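Long-range contacts in transmembrane oligosaccharyl transferase (Archaeoglobus fulgidus, PDB 3WAJ), which is a membrane-embedded archaeal protein of the STT3/AglB family, with a GT-C-type transmembrane region, a bound zinc ion and large C-terminal domains beyond it: residues A780-K785 against Y820-P825; T791-N796 against Y840-G845; E591-A596 against S688-Y693; H692-Y697 against L824-N829. All coordinates share one frame; numbering follows the deposited sequence.

Overall arrangement
All four contacts lie in the C-terminal part of the chain, and none of their residues belongs to the zinc site, which is formed by Asp47, Asp161 and His163. Contacts 1 and 2 pair strands in two different sheets that pack on each other, with centres about 10 Å apart. Contacts 3 and 4, about 13 Å apart between centres, share His692 and Tyr693. Contact 4 also shares Leu824 and Pro825 with contact 1, and the loop after strand 819-824, at Pro825, packs against the start of strand 693-698. Contacts 2 and 3 do not touch, their nearest atoms staying about 7 Å apart.

Contact 1 (A780-K785 against Y820-P825); sequences AVVTGK and YTVVLP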
loop_
_atom_site.group_PDB
_atom_site.type_symbol
_atom_site.label_atom_id
_atom_site.label_comp_id
_atom_site.label_asym_id
_atom_site.label_seq_id
_atom_site.Cartn_x
_atom_site.Cartn_y
_atom_site.Cartn_z
ATOM N N ALA A 780 10.875 -11.334 -35.590
ATOM C CA ALA A 780 11.256 -11.642 -36.971
ATOM C C ALA A 780 10.347 -12.715 -37.551
ATOM O O ALA A 780 10.220 -13.800 -36.979
ATOM C CB ALA A 780 12.702 -12.099 -37.046
ATOM N N VAL A 781 9.724 -12.424 -38.688
ATOM C CA VAL A 781 8.845 -13.404 -39.310
ATOM C C VAL A 781 9.655 -14.367 -40.178
ATOM O O VAL A 781 10.207 -13.978 -41.201
ATOM C CB VAL A 781 7.716 -12.731 -40.110
ATOM C CG1 VAL A 781 6.774 -13.784 -40.702
ATOM C CG2 VAL A 781 6.945 -11.775 -39.218
ATOM N N VAL A 782 9.747 -15.621 -39.743
ATOM C CA VAL A 782 10.376 -16.666 -40.549
ATOM C C VAL A 782 9.285 -17.525 -41.186
ATOM O O VAL A 782 8.389 -18.031 -40.497
ATOM C CB VAL A 782 11.353 -17.540 -39.731
ATOM C CG1 VAL A 782 11.914 -18.662 -40.593
ATOM C CG2 VAL A 782 12.484 -16.691 -39.186
ATOM N N THR A 783 9.359 -17.677 -42.506
ATOM C CA THR A 783 8.323 -18.380 -43.250
ATOM C C THR A 783 8.908 -19.058 -44.480
ATOM O O THR A 783 10.043 -18.779 -44.883
ATOM C CB THR A 783 7.216 -17.418 -43.691
ATOM O OG1 THR A 783 6.078 -18.159 -44.145
ATOM C CG2 THR A 783 7.718 -16.517 -44.805
ATOM N N GLY A 784 8.129 -19.946 -45.082
ATOM C CA GLY A 784 8.594 -20.672 -46.246
ATOM C C GLY A 784 7.790 -21.935 -46.471
ATOM O O GLY A 784 6.722 -22.114 -45.886
ATOM N N LYS A 785 8.309 -22.821 -47.313
ATOM C CA LYS A 785 7.556 -24.000 -47.711
ATOM C C LYS A 785 8.094 -25.297 -47.125
ATOM O O LYS A 785 9.286 -25.432 -46.832
ATOM C CB LYS A 785 7.469 -24.092 -49.239
ATOM C CG LYS A 785 6.385 -23.207 -49.845
ATOM C CD LYS A 785 6.385 -23.275 -51.364
ATOM C CE LYS A 785 7.479 -22.410 -51.968
ATOM N NZ LYS A 785 7.166 -20.957 -51.828
ATOM N N TYR A 820 4.690 -22.633 -43.816
ATOM C CA TYR A 820 4.736 -22.368 -42.386
ATOM C C TYR A 820 5.045 -20.892 -42.163
ATOM O O TYR A 820 5.572 -20.219 -43.048
ATOM C CB TYR A 820 5.810 -23.227 -41.716
ATOM C CG TYR A 820 7.217 -22.711 -41.924
ATOM C CD1 TYR A 820 7.915 -22.985 -43.095
ATOM C CD2 TYR A 820 7.849 -21.951 -40.945
ATOM C CE1 TYR A 820 9.201 -22.512 -43.286
ATOM C CE2 TYR A 820 9.129 -21.476 -41.128
ATOM C CZ TYR A 820 9.802 -21.756 -42.299
ATOM O OH TYR A 820 11.082 -21.278 -42.476
ATOM N N THR A 821 4.718 -20.388 -40.982
ATOM C CA THR A 821 5.124 -19.041 -40.602
ATOM C C THR A 821 5.392 -18.996 -39.099
ATOM O O THR A 821 4.560 -19.433 -38.298
ATOM C CB THR A 821 4.069 -17.996 -41.002
ATOM O OG1 THR A 821 3.867 -18.042 -42.422
ATOM C CG2 THR A 821 4.528 -16.605 -40.612
ATOM N N VAL A 822 6.562 -18.496 -38.713
ATOM C CA VAL A 822 6.885 -18.404 -37.292
ATOM C C VAL A 822 7.547 -17.068 -36.912
ATOM O O VAL A 822 8.379 -16.532 -37.655
ATOM C CB VAL A 822 7.702 -19.628 -36.807
ATOM C CG1 VAL A 822 9.103 -19.601 -37.365
ATOM C CG2 VAL A 822 7.732 -19.677 -35.286
ATOM N N VAL A 823 7.151 -16.531 -35.760
ATOM C CA VAL A 823 7.661 -15.251 -35.271
ATOM C C VAL A 823 8.616 -15.496 -34.093
ATOM O O VAL A 823 8.215 -16.058 -33.071
ATOM C CB VAL A 823 6.490 -14.322 -34.864
ATOM C CG1 VAL A 823 6.960 -12.880 -34.648
ATOM C CG2 VAL A 823 5.414 -14.354 -35.929
ATOM N N LEU A 824 9.875 -15.084 -34.252
ATOM C CA LEU A 824 10.921 -15.310 -33.250
ATOM C C LEU A 824 11.322 -13.985 -32.585
ATOM O O LEU A 824 11.537 -12.984 -33.272
ATOM C CB LEU A 824 12.141 -15.970 -33.901
ATOM C CG LEU A 824 11.863 -17.187 -34.791
ATOM C CD1 LEU A 824 13.140 -17.757 -35.410
ATOM C CD2 LEU A 824 11.142 -18.266 -34.009
ATOM N N PRO A 825 11.418 -13.968 -31.243
ATOM C CA PRO A 825 11.724 -12.718 -30.536
ATOM C C PRO A 825 13.186 -12.564 -30.101
ATOM O O PRO A 825 13.558 -11.478 -29.659
ATOM C CB PRO A 825 10.837 -12.816 -29.292
ATOM C CG PRO A 825 10.825 -14.291 -28.990
ATOM C CD PRO A 825 10.991 -15.028 -30.312
#
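Val782 and Tyr820 cross on one face of an antiparallel strand pair, 780-785 against 820-824, part of a three-stranded mixed sheet in the peripheral domain. With CG placed between its own backbone N and carbonyl carbon (chi1 78°), Tyr820 folds its ring over the opposing strand. Thr783 CA sits over the ring face, 4.0 Å from the Tyr820 centroid, a CH-pi contact. Gly784 has no side chain in the way, and Tyr820 CE1 comes within 3.3 Å of Gly784 N. The phenol OH reaches past Val782 CG1 to bond Leu866 O. Val782 divides its branches: CG1 faces Tyr820, while CG2 touches Leu824 CD1 at 4.0 Å.

Beneath them the backbones bond in the pairs Ala780-Leu824, Val782-Val822 and Gly784-Tyr820. In the middle pair the bond from Val822 N to Val782 O is nearly straight (167°). The other face carries Val781, Thr783, Thr821 and Val823. Thr783 and Thr821 lie side by side there, pointing the same way, and Val781 slants across Thr821, its CG1 resting 3.6 Å from Thr821 CG2.

Contact 2 (T791-N796 against Y840-G845); sequences TEVSVN and YHIKAG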
loop_
_atom_site.group_PDB
_atom_site.type_symbol
_atom_site.label_atom_id
_atom_site.label_comp_id
_atom_site.label_asym_id
_atom_site.label_seq_id
_atom_site.Cartn_x
_atom_site.Cartn_y
_atom_site.Cartn_z
ATOM N N THR A 791 2.985 -31.644 -40.879
ATOM C CA THR A 791 1.847 -30.875 -40.400
ATOM C C THR A 791 2.266 -29.780 -39.416
ATOM O O THR A 791 1.475 -28.890 -39.090
ATOM C CB THR A 791 0.792 -31.799 -39.786
ATOM O OG1 THR A 791 1.438 -32.783 -38.970
ATOM C CG2 THR A 791 0.034 -32.508 -40.893
ATOM N N GLU A 792 3.513 -29.850 -38.951
ATOM C CA GLU A 792 4.050 -28.818 -38.067
ATOM C C GLU A 792 5.566 -28.619 -38.111
ATOM O O GLU A 792 6.335 -29.561 -38.335
ATOM C CB GLU A 792 3.579 -29.018 -36.624
ATOM C CG GLU A 792 3.433 -30.454 -36.187
ATOM C CD GLU A 792 2.404 -30.588 -35.088
ATOM O OE1 GLU A 792 1.321 -29.984 -35.228
ATOM O OE2 GLU A 792 2.678 -31.269 -34.080
ATOM N N VAL A 793 5.968 -27.367 -37.891
ATOM C CA VAL A 793 7.370 -26.963 -37.858
ATOM C C VAL A 793 7.720 -26.457 -36.455
ATOM O O VAL A 793 6.991 -25.634 -35.890
ATOM C CB VAL A 793 7.633 -25.845 -38.889
ATOM C CG1 VAL A 793 9.098 -25.422 -38.877
ATOM C CG2 VAL A 793 7.204 -26.297 -40.286
ATOM N N SER A 794 8.818 -26.945 -35.882
ATOM C CA SER A 794 9.202 -26.511 -34.535
ATOM C C SER A 794 10.506 -25.725 -34.544
ATOM O O SER A 794 11.416 -26.028 -35.315
ATOM C CB SER A 794 9.326 -27.699 -33.580
ATOM O OG SER A 794 10.589 -28.332 -33.710
ATOM N N VAL A 795 10.591 -24.713 -33.683
ATOM C CA VAL A 795 11.830 -23.955 -33.511
ATOM C C VAL A 795 12.368 -24.121 -32.085
ATOM O O VAL A 795 11.603 -24.212 -31.120
ATOM C CB VAL A 795 11.662 -22.456 -33.842
ATOM C CG1 VAL A 795 13.018 -21.827 -34.109
ATOM C CG2 VAL A 795 10.777 -22.269 -35.058
ATOM N N ASN A 796 13.692 -24.140 -31.966
ATOM C CA ASN A 796 14.372 -24.443 -30.714
ATOM C C ASN A 796 15.661 -23.626 -30.599
ATOM O O ASN A 796 16.371 -23.434 -31.588
ATOM C CB ASN A 796 14.676 -25.946 -30.656
ATOM C CG ASN A 796 15.491 -26.338 -29.441
ATOM O OD1 ASN A 796 16.479 -27.059 -29.554
ATOM N ND2 ASN A 796 15.071 -25.878 -28.266
ATOM N N TYR A 840 18.758 -20.601 -33.892
ATOM C CA TYR A 840 17.503 -21.340 -33.878
ATOM C C TYR A 840 17.648 -22.627 -34.699
ATOM O O TYR A 840 18.173 -22.604 -35.818
ATOM C CB TYR A 840 16.370 -20.496 -34.463
ATOM C CG TYR A 840 15.941 -19.282 -33.663
ATOM C CD1 TYR A 840 15.078 -19.404 -32.586
ATOM C CD2 TYR A 840 16.361 -18.011 -34.024
ATOM C CE1 TYR A 840 14.667 -18.294 -31.879
ATOM C CE2 TYR A 840 15.957 -16.895 -33.320
ATOM C CZ TYR A 840 15.113 -17.043 -32.251
ATOM O OH TYR A 840 14.707 -15.931 -31.551
ATOM N N HIS A 841 17.191 -23.747 -34.150
ATOM C CA HIS A 841 17.151 -24.992 -34.912
ATOM C C HIS A 841 15.709 -25.251 -35.355
ATOM O O HIS A 841 14.884 -25.707 -34.557
ATOM C CB HIS A 841 17.675 -26.175 -34.083
ATOM C CG HIS A 841 18.909 -25.864 -33.293
ATOM N ND1 HIS A 841 20.152 -25.732 -33.873
ATOM C CD2 HIS A 841 19.088 -25.659 -31.964
ATOM C CE1 HIS A 841 21.044 -25.455 -32.936
ATOM N NE2 HIS A 841 20.425 -25.404 -31.769
ATOM N N ILE A 842 15.396 -24.932 -36.610
ATOM C CA ILE A 842 14.079 -25.248 -37.154
ATOM C C ILE A 842 14.096 -26.691 -37.600
ATOM O O ILE A 842 15.120 -27.198 -38.074
ATOM C CB ILE A 842 13.729 -24.444 -38.405
ATOM C CG1 ILE A 842 14.814 -23.440 -38.728
ATOM C CG2 ILE A 842 12.371 -23.762 -38.285
ATOM C CD1 ILE A 842 14.733 -23.012 -40.143
ATOM N N LYS A 843 12.947 -27.340 -37.479
ATOM C CA LYS A 843 12.827 -28.721 -37.879
ATOM C C LYS A 843 11.461 -28.894 -38.515
ATOM O O LYS A 843 10.431 -28.605 -37.895
ATOM C CB LYS A 843 12.997 -29.638 -36.667
ATOM C CG LYS A 843 12.925 -31.127 -36.956
ATOM C CD LYS A 843 12.884 -31.915 -35.649
ATOM C CE LYS A 843 12.795 -33.419 -35.878
ATOM N NZ LYS A 843 14.085 -33.992 -36.369
ATOM N N ALA A 844 11.472 -29.324 -39.773
ATOM C CA ALA A 844 10.263 -29.698 -40.486
ATOM C C ALA A 844 10.442 -31.146 -40.925
ATOM O O ALA A 844 11.166 -31.421 -41.880
ATOM C CB ALA A 844 10.044 -28.795 -41.690
ATOM N N GLY A 845 9.794 -32.061 -40.211
ATOM C CA GLY A 845 9.941 -33.482 -40.463
ATOM C C GLY A 845 11.383 -33.956 -40.406
ATOM O O GLY A 845 11.922 -34.227 -39.329
#
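Val793 and Val795 flank Ile842 across the two central strands of a four-stranded antiparallel sheet, 792-800 against 835-844, in the peripheral domain. Three side chains line up on this face, pointing the same way: the CG2 methyl of Ile842 lies between Val793 CG1 at 3.7 Å and Val795 CG2 at 3.9 Å. The second branch of Val793 turns to the methyl of Ala844. That of Val795 meets Tyr840, whose aromatic side chain it crosses at a slant, with Val795 CG1 3.5 Å from Tyr840 CD1.

Between the backbones, Ser794 and Lys843 exchange bonds in both directions, Ser794 N to Lys843 O being 3.1 Å. Further along, His841 N gives a short, straight bond to Asn796 O (2.7 Å, 170°), whereas the return bond from Asn796 N is weak and bent. The other face is polar. With CG anti to the backbone N (chi1 175°), the Asn796 amide slants across the His841 side chain, its OD1 3.8 Å from His841 CD2, the two planes 44° apart; its ND2 is bonded to Glu808.

Strand 806-814 continues the sheet beyond 792-800, and its Trp810 touches Ser794 and Asn796 on the polar face. The valine face packs on strand 819-824, with Val793 against Tyr820 and Val795 against Val822 and Leu824, while the Tyr840 hydroxyl extends to the carbonyl of Tyr826.

Contact 3 (E591-A596 against S688-Y693); sequences ENESYA and SGLSHY
Glu593, in the first turn of helix 593-602, grips the loop at Ser691 and His692 with its carboxylate. The hydrogen bonds come from two successive backbone N-H groups. Ser691 N donates to Glu593 OE1 at 2.8 Å, and His692 N donates to Glu593 OE2 at the same 2.8 Å; each oxygen uses its syn lone pair. A weaker, bent third bond runs from Ser691 N to OE2. Glu593 can do this because CG is anti to the backbone N (chi1 -166°) and the chain beyond is extended, carrying the carboxylate clear of the helix.

The aromatic contacts gather on OE2. It lies in the plane of the Tyr693 ring, at the edge, 3.5 Å from Tyr693 CD2, and approaches the His692 ring obliquely, 3.4 Å from His692 CD2. Both rings hold other partners: Tyr693 OH bonds Glu597 one turn further along the helix, and His692 ND1 bonds the carbonyl of Val777.

The apolar part is small. Leu690 crosses the stem of Glu593, its CD2 3.8 Å from Glu593 CG, and also packs on Met678 and Leu682 of helix 678-684.

At the helix start Asn592 is the N-cap, its OD1 accepting from Tyr595 N at 2.9 Å.

Chemically, two backbone N-H groups directed at the carboxylate would be expected to favour its charged form. The paired bonds also fix the rotation of the carboxylate and tie the first turn of the helix to the loop.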
loop_
_atom_site.group_PDB
_atom_site.type_symbol
_atom_site.label_atom_id
_atom_site.label_comp_id
_atom_site.label_asym_id
_atom_site.label_seq_id
_atom_site.Cartn_x
_atom_site.Cartn_y
_atom_site.Cartn_z
ATOM N N GLU A 591 -5.190 -16.153 -21.458
ATOM C CA GLU A 591 -4.993 -17.561 -21.751
ATOM C C GLU A 591 -4.468 -17.858 -23.147
ATOM O O GLU A 591 -4.306 -19.021 -23.508
ATOM C CB GLU A 591 -6.269 -18.337 -21.461
ATOM C CG GLU A 591 -6.533 -18.472 -19.972
ATOM C CD GLU A 591 -7.994 -18.667 -19.661
ATOM O OE1 GLU A 591 -8.769 -18.942 -20.604
ATOM O OE2 GLU A 591 -8.366 -18.532 -18.475
ATOM N N ASN A 592 -4.186 -16.813 -23.921
ATOM C CA ASN A 592 -3.425 -16.958 -25.172
ATOM C C ASN A 592 -2.642 -15.684 -25.486
ATOM O O ASN A 592 -2.953 -14.610 -24.965
ATOM C CB ASN A 592 -4.328 -17.369 -26.348
ATOM C CG ASN A 592 -5.514 -16.452 -26.511
ATOM O OD1 ASN A 592 -5.395 -15.359 -27.083
ATOM N ND2 ASN A 592 -6.672 -16.880 -26.001
ATOM N N GLU A 593 -1.623 -15.795 -26.328
ATOM C CA GLU A 593 -0.787 -14.634 -26.610
ATOM C C GLU A 593 -1.544 -13.519 -27.359
ATOM O O GLU A 593 -1.291 -12.343 -27.122
ATOM C CB GLU A 593 0.494 -15.038 -27.355
ATOM C CG GLU A 593 1.549 -13.944 -27.365
ATOM C CD GLU A 593 2.829 -14.345 -28.072
ATOM O OE1 GLU A 593 2.878 -15.438 -28.684
ATOM O OE2 GLU A 593 3.796 -13.557 -28.017
ATOM N N SER A 594 -2.471 -13.892 -28.244
ATOM C CA SER A 594 -3.269 -12.918 -29.002
ATOM C C SER A 594 -4.036 -11.952 -28.113
ATOM O O SER A 594 -4.011 -10.740 -28.346
ATOM C CB SER A 594 -4.261 -13.621 -29.929
ATOM O OG SER A 594 -3.614 -14.660 -30.622
ATOM N N TYR A 595 -4.737 -12.488 -27.114
ATOM C CA TYR A 595 -5.467 -11.650 -26.170
ATOM C C TYR A 595 -4.508 -10.737 -25.402
ATOM O O TYR A 595 -4.775 -9.549 -25.249
ATOM C CB TYR A 595 -6.288 -12.496 -25.199
ATOM C CG TYR A 595 -7.222 -11.666 -24.333
ATOM C CD1 TYR A 595 -8.528 -11.414 -24.732
ATOM C CD2 TYR A 595 -6.794 -11.128 -23.121
ATOM C CE1 TYR A 595 -9.384 -10.658 -23.942
ATOM C CE2 TYR A 595 -7.638 -10.376 -22.328
ATOM C CZ TYR A 595 -8.930 -10.141 -22.740
ATOM O OH TYR A 595 -9.771 -9.390 -21.949
ATOM N N ALA A 596 -3.394 -11.299 -24.926
ATOM C CA ALA A 596 -2.368 -10.506 -24.246
ATOM C C ALA A 596 -1.881 -9.339 -25.109
ATOM O O ALA A 596 -1.699 -8.211 -24.620
ATOM C CB ALA A 596 -1.187 -11.393 -23.823
ATOM N N SER A 688 8.974 -19.237 -22.924
ATOM C CA SER A 688 9.010 -20.223 -24.007
ATOM C C SER A 688 7.632 -20.363 -24.660
ATOM O O SER A 688 6.610 -20.413 -23.967
ATOM C CB SER A 688 9.486 -21.581 -23.473
ATOM O OG SER A 688 9.773 -22.470 -24.532
ATOM N N GLY A 689 7.594 -20.421 -25.990
ATOM C CA GLY A 689 6.324 -20.577 -26.691
ATOM C C GLY A 689 5.800 -19.282 -27.278
ATOM O O GLY A 689 5.103 -19.301 -28.293
ATOM N N LEU A 690 6.154 -18.162 -26.639
ATOM C CA LEU A 690 5.677 -16.824 -27.022
ATOM C C LEU A 690 6.426 -16.220 -28.218
ATOM O O LEU A 690 7.636 -16.429 -28.381
ATOM C CB LEU A 690 5.787 -15.874 -25.827
ATOM C CG LEU A 690 5.004 -16.275 -24.588
ATOM C CD1 LEU A 690 5.440 -15.406 -23.402
ATOM C CD2 LEU A 690 3.516 -16.103 -24.864
ATOM N N SER A 691 5.704 -15.447 -29.031
ATOM C CA SER A 691 6.250 -14.883 -30.267
ATOM C C SER A 691 6.795 -13.475 -30.110
ATOM O O SER A 691 7.732 -13.087 -30.810
ATOM C CB SER A 691 5.180 -14.875 -31.353
ATOM O OG SER A 691 4.935 -16.176 -31.814
ATOM N N HIS A 692 6.201 -12.725 -29.185
ATOM C CA HIS A 692 6.398 -11.285 -29.086
ATOM C C HIS A 692 7.044 -10.851 -27.777
ATOM O O HIS A 692 7.011 -9.672 -27.427
ATOM C CB HIS A 692 5.050 -10.574 -29.239
ATOM C CG HIS A 692 4.366 -10.869 -30.538
ATOM N ND1 HIS A 692 4.808 -10.358 -31.741
ATOM C CD2 HIS A 692 3.290 -11.638 -30.826
ATOM C CE1 HIS A 692 4.025 -10.792 -32.713
ATOM N NE2 HIS A 692 3.099 -11.573 -32.184
ATOM N N TYR A 693 7.622 -11.798 -27.044
ATOM C CA TYR A 693 8.268 -11.478 -25.767
ATOM C C TYR A 693 9.582 -12.223 -25.664
ATOM O O TYR A 693 9.666 -13.372 -26.084
ATOM C CB TYR A 693 7.351 -11.851 -24.589
ATOM C CG TYR A 693 6.057 -11.101 -24.642
ATOM C CD1 TYR A 693 5.885 -9.949 -23.910
ATOM C CD2 TYR A 693 5.026 -11.513 -25.470
ATOM C CE1 TYR A 693 4.708 -9.228 -23.983
ATOM C CE2 TYR A 693 3.839 -10.787 -25.562
ATOM C CZ TYR A 693 3.690 -9.654 -24.811
ATOM O OH TYR A 693 2.522 -8.937 -24.887
#

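Contact 4 (H692-Y697 against L824-N829); sequences HYRMIY and LPYSHN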
loop_
_atom_site.group_PDB
_atom_site.type_symbol
_atom_site.label_atom_id
_atom_site.label_comp_id
_atom_site.label_asym_id
_atom_site.label_seq_id
_atom_site.Cartn_x
_atom_site.Cartn_y
_atom_site.Cartn_z
ATOM N N HIS A 692 6.201 -12.725 -29.185
ATOM C CA HIS A 692 6.398 -11.285 -29.086
ATOM C C HIS A 692 7.044 -10.851 -27.777
ATOM O O HIS A 692 7.011 -9.672 -27.427
ATOM C CB HIS A 692 5.050 -10.574 -29.239
ATOM C CG HIS A 692 4.366 -10.869 -30.538
ATOM N ND1 HIS A 692 4.808 -10.358 -31.741
ATOM C CD2 HIS A 692 3.290 -11.638 -30.826
ATOM C CE1 HIS A 692 4.025 -10.792 -32.713
ATOM N NE2 HIS A 692 3.099 -11.573 -32.184
ATOM N N TYR A 693 7.622 -11.798 -27.044
ATOM C CA TYR A 693 8.268 -11.478 -25.767
ATOM C C TYR A 693 9.582 -12.223 -25.664
ATOM O O TYR A 693 9.666 -13.372 -26.084
ATOM C CB TYR A 693 7.351 -11.851 -24.589
ATOM C CG TYR A 693 6.057 -11.101 -24.642
ATOM C CD1 TYR A 693 5.885 -9.949 -23.910
ATOM C CD2 TYR A 693 5.026 -11.513 -25.470
ATOM C CE1 TYR A 693 4.708 -9.228 -23.983
ATOM C CE2 TYR A 693 3.839 -10.787 -25.562
ATOM C CZ TYR A 693 3.690 -9.654 -24.811
ATOM O OH TYR A 693 2.522 -8.937 -24.887
ATOM N N ARG A 694 10.607 -11.571 -25.117
ATOM C CA ARG A 694 11.911 -12.216 -24.882
ATOM C C ARG A 694 12.365 -11.797 -23.498
ATOM O O ARG A 694 12.042 -10.690 -23.049
ATOM C CB ARG A 694 12.950 -11.788 -25.943
ATOM C CG ARG A 694 13.088 -10.267 -26.140
ATOM C CD ARG A 694 14.221 -9.940 -27.079
ATOM N NE ARG A 694 14.422 -8.506 -27.295
ATOM C CZ ARG A 694 15.294 -7.993 -28.165
ATOM N NH1 ARG A 694 16.041 -8.793 -28.906
ATOM N NH2 ARG A 694 15.412 -6.685 -28.297
ATOM N N MET A 695 13.085 -12.665 -22.801
ATOM C CA MET A 695 13.644 -12.266 -21.519
ATOM C C MET A 695 14.865 -11.393 -21.800
ATOM O O MET A 695 15.612 -11.653 -22.747
ATOM C CB MET A 695 14.017 -13.500 -20.704
ATOM C CG MET A 695 14.707 -13.221 -19.371
ATOM S SD MET A 695 14.627 -14.683 -18.335
ATOM C CE MET A 695 16.098 -14.413 -17.445
ATOM N N ILE A 696 15.062 -10.346 -21.005
ATOM C CA ILE A 696 16.238 -9.500 -21.202
ATOM C C ILE A 696 17.124 -9.423 -19.970
ATOM O O ILE A 696 18.297 -9.036 -20.066
ATOM C CB ILE A 696 15.868 -8.086 -21.663
ATOM C CG1 ILE A 696 14.978 -7.399 -20.633
ATOM C CG2 ILE A 696 15.191 -8.132 -23.016
ATOM C CD1 ILE A 696 14.561 -5.990 -21.043
ATOM N N TYR A 697 16.553 -9.794 -18.823
ATOM C CA TYR A 697 17.231 -9.724 -17.523
ATOM C C TYR A 697 16.476 -10.537 -16.468
ATOM O O TYR A 697 15.241 -10.547 -16.459
ATOM C CB TYR A 697 17.318 -8.253 -17.076
ATOM C CG TYR A 697 17.884 -8.004 -15.683
ATOM C CD1 TYR A 697 17.088 -8.134 -14.541
ATOM C CD2 TYR A 697 19.200 -7.576 -15.512
ATOM C CE1 TYR A 697 17.604 -7.874 -13.263
ATOM C CE2 TYR A 697 19.718 -7.319 -14.246
ATOM C CZ TYR A 697 18.916 -7.470 -13.129
ATOM O OH TYR A 697 19.427 -7.218 -11.881
ATOM N N LEU A 824 9.875 -15.084 -34.252
ATOM C CA LEU A 824 10.921 -15.310 -33.250
ATOM C C LEU A 824 11.322 -13.985 -32.585
ATOM O O LEU A 824 11.537 -12.984 -33.272
ATOM C CB LEU A 824 12.141 -15.970 -33.901
ATOM C CG LEU A 824 11.863 -17.187 -34.791
ATOM C CD1 LEU A 824 13.140 -17.757 -35.410
ATOM C CD2 LEU A 824 11.142 -18.266 -34.009
ATOM N N PRO A 825 11.418 -13.968 -31.243
ATOM C CA PRO A 825 11.724 -12.718 -30.536
ATOM C C PRO A 825 13.186 -12.564 -30.101
ATOM O O PRO A 825 13.558 -11.478 -29.659
ATOM C CB PRO A 825 10.837 -12.816 -29.292
ATOM C CG PRO A 825 10.825 -14.291 -28.990
ATOM C CD PRO A 825 10.991 -15.028 -30.312
ATOM N N TYR A 826 13.999 -13.613 -30.188
ATOM C CA TYR A 826 15.393 -13.479 -29.756
ATOM C C TYR A 826 16.319 -13.181 -30.934
ATOM O O TYR A 826 16.194 -13.785 -32.000
ATOM C CB TYR A 826 15.868 -14.723 -28.998
ATOM C CG TYR A 826 15.311 -14.848 -27.594
ATOM C CD1 TYR A 826 15.799 -14.054 -26.556
ATOM C CD2 TYR A 826 14.313 -15.773 -27.299
ATOM C CE1 TYR A 826 15.299 -14.171 -25.264
ATOM C CE2 TYR A 826 13.817 -15.899 -26.010
ATOM C CZ TYR A 826 14.312 -15.100 -25.006
ATOM O OH TYR A 826 13.806 -15.234 -23.744
ATOM N N SER A 827 17.240 -12.241 -30.742
ATOM C CA SER A 827 18.250 -11.945 -31.764
ATOM C C SER A 827 19.631 -12.281 -31.234
ATOM O O SER A 827 19.818 -12.485 -30.028
ATOM C CB SER A 827 18.209 -10.480 -32.192
ATOM O OG SER A 827 18.647 -9.629 -31.147
ATOM N N HIS A 828 20.606 -12.330 -32.131
ATOM C CA HIS A 828 21.948 -12.729 -31.734
ATOM C C HIS A 828 22.913 -11.556 -31.543
ATOM O O HIS A 828 24.082 -11.753 -31.227
ATOM C CB HIS A 828 22.481 -13.815 -32.673
ATOM C CG HIS A 828 21.810 -15.142 -32.468
ATOM N ND1 HIS A 828 20.609 -15.475 -33.065
ATOM C CD2 HIS A 828 22.146 -16.197 -31.687
ATOM C CE1 HIS A 828 20.249 -16.689 -32.679
ATOM N NE2 HIS A 828 21.165 -17.149 -31.846
ATOM N N ASN A 829 22.404 -10.333 -31.680
ATOM C CA ASN A 829 23.240 -9.156 -31.472
ATOM C C ASN A 829 22.620 -8.082 -30.580
ATOM O O ASN A 829 23.061 -6.932 -30.597
ATOM C CB ASN A 829 23.666 -8.545 -32.815
ATOM C CG ASN A 829 22.482 -8.207 -33.712
ATOM O OD1 ASN A 829 21.458 -8.891 -33.692
ATOM N ND2 ASN A 829 22.619 -7.143 -34.504
#
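With CG anti to its carbonyl carbon (chi1 -74°), Tyr826 lays its ring against the base of Arg694. Arg694 CB sits over one face of the ring, 3.7 Å from the Tyr826 centroid, as a CH-pi contact. The phenol continues past it, and Tyr826 OH accepts a nearly straight bond from Met695 N (2.8 Å, 171°).

Arg694 CG is tucked between its own backbone N and carbonyl carbon (chi1 51°), and from CG to NE the chain is extended; this course takes it past the carbonyl of Pro825, with Arg694 CD 3.1 Å from Pro825 O, and on to Ser827. There the guanidinium presents an edge to Ser827 OG, in plane, at 3.5 Å from Arg694 NH1. Both groups are held by Glu855, which forms a salt bridge with the arginine and a hydrogen bond with the serine; Glu775 takes the other end of the guanidinium. The ring of Pro825, the residue before Tyr826, packs on the strand backbone, Pro825 CG 3.3 Å from Tyr693 O.

Strand 693-698 is outermost in its five-stranded mixed sheet, with a classic beta bulge where Ile696 and Tyr697 face Ile773. The arrangement is that of an edge strand whose outward N-H is taken up by a side chain from a covering loop.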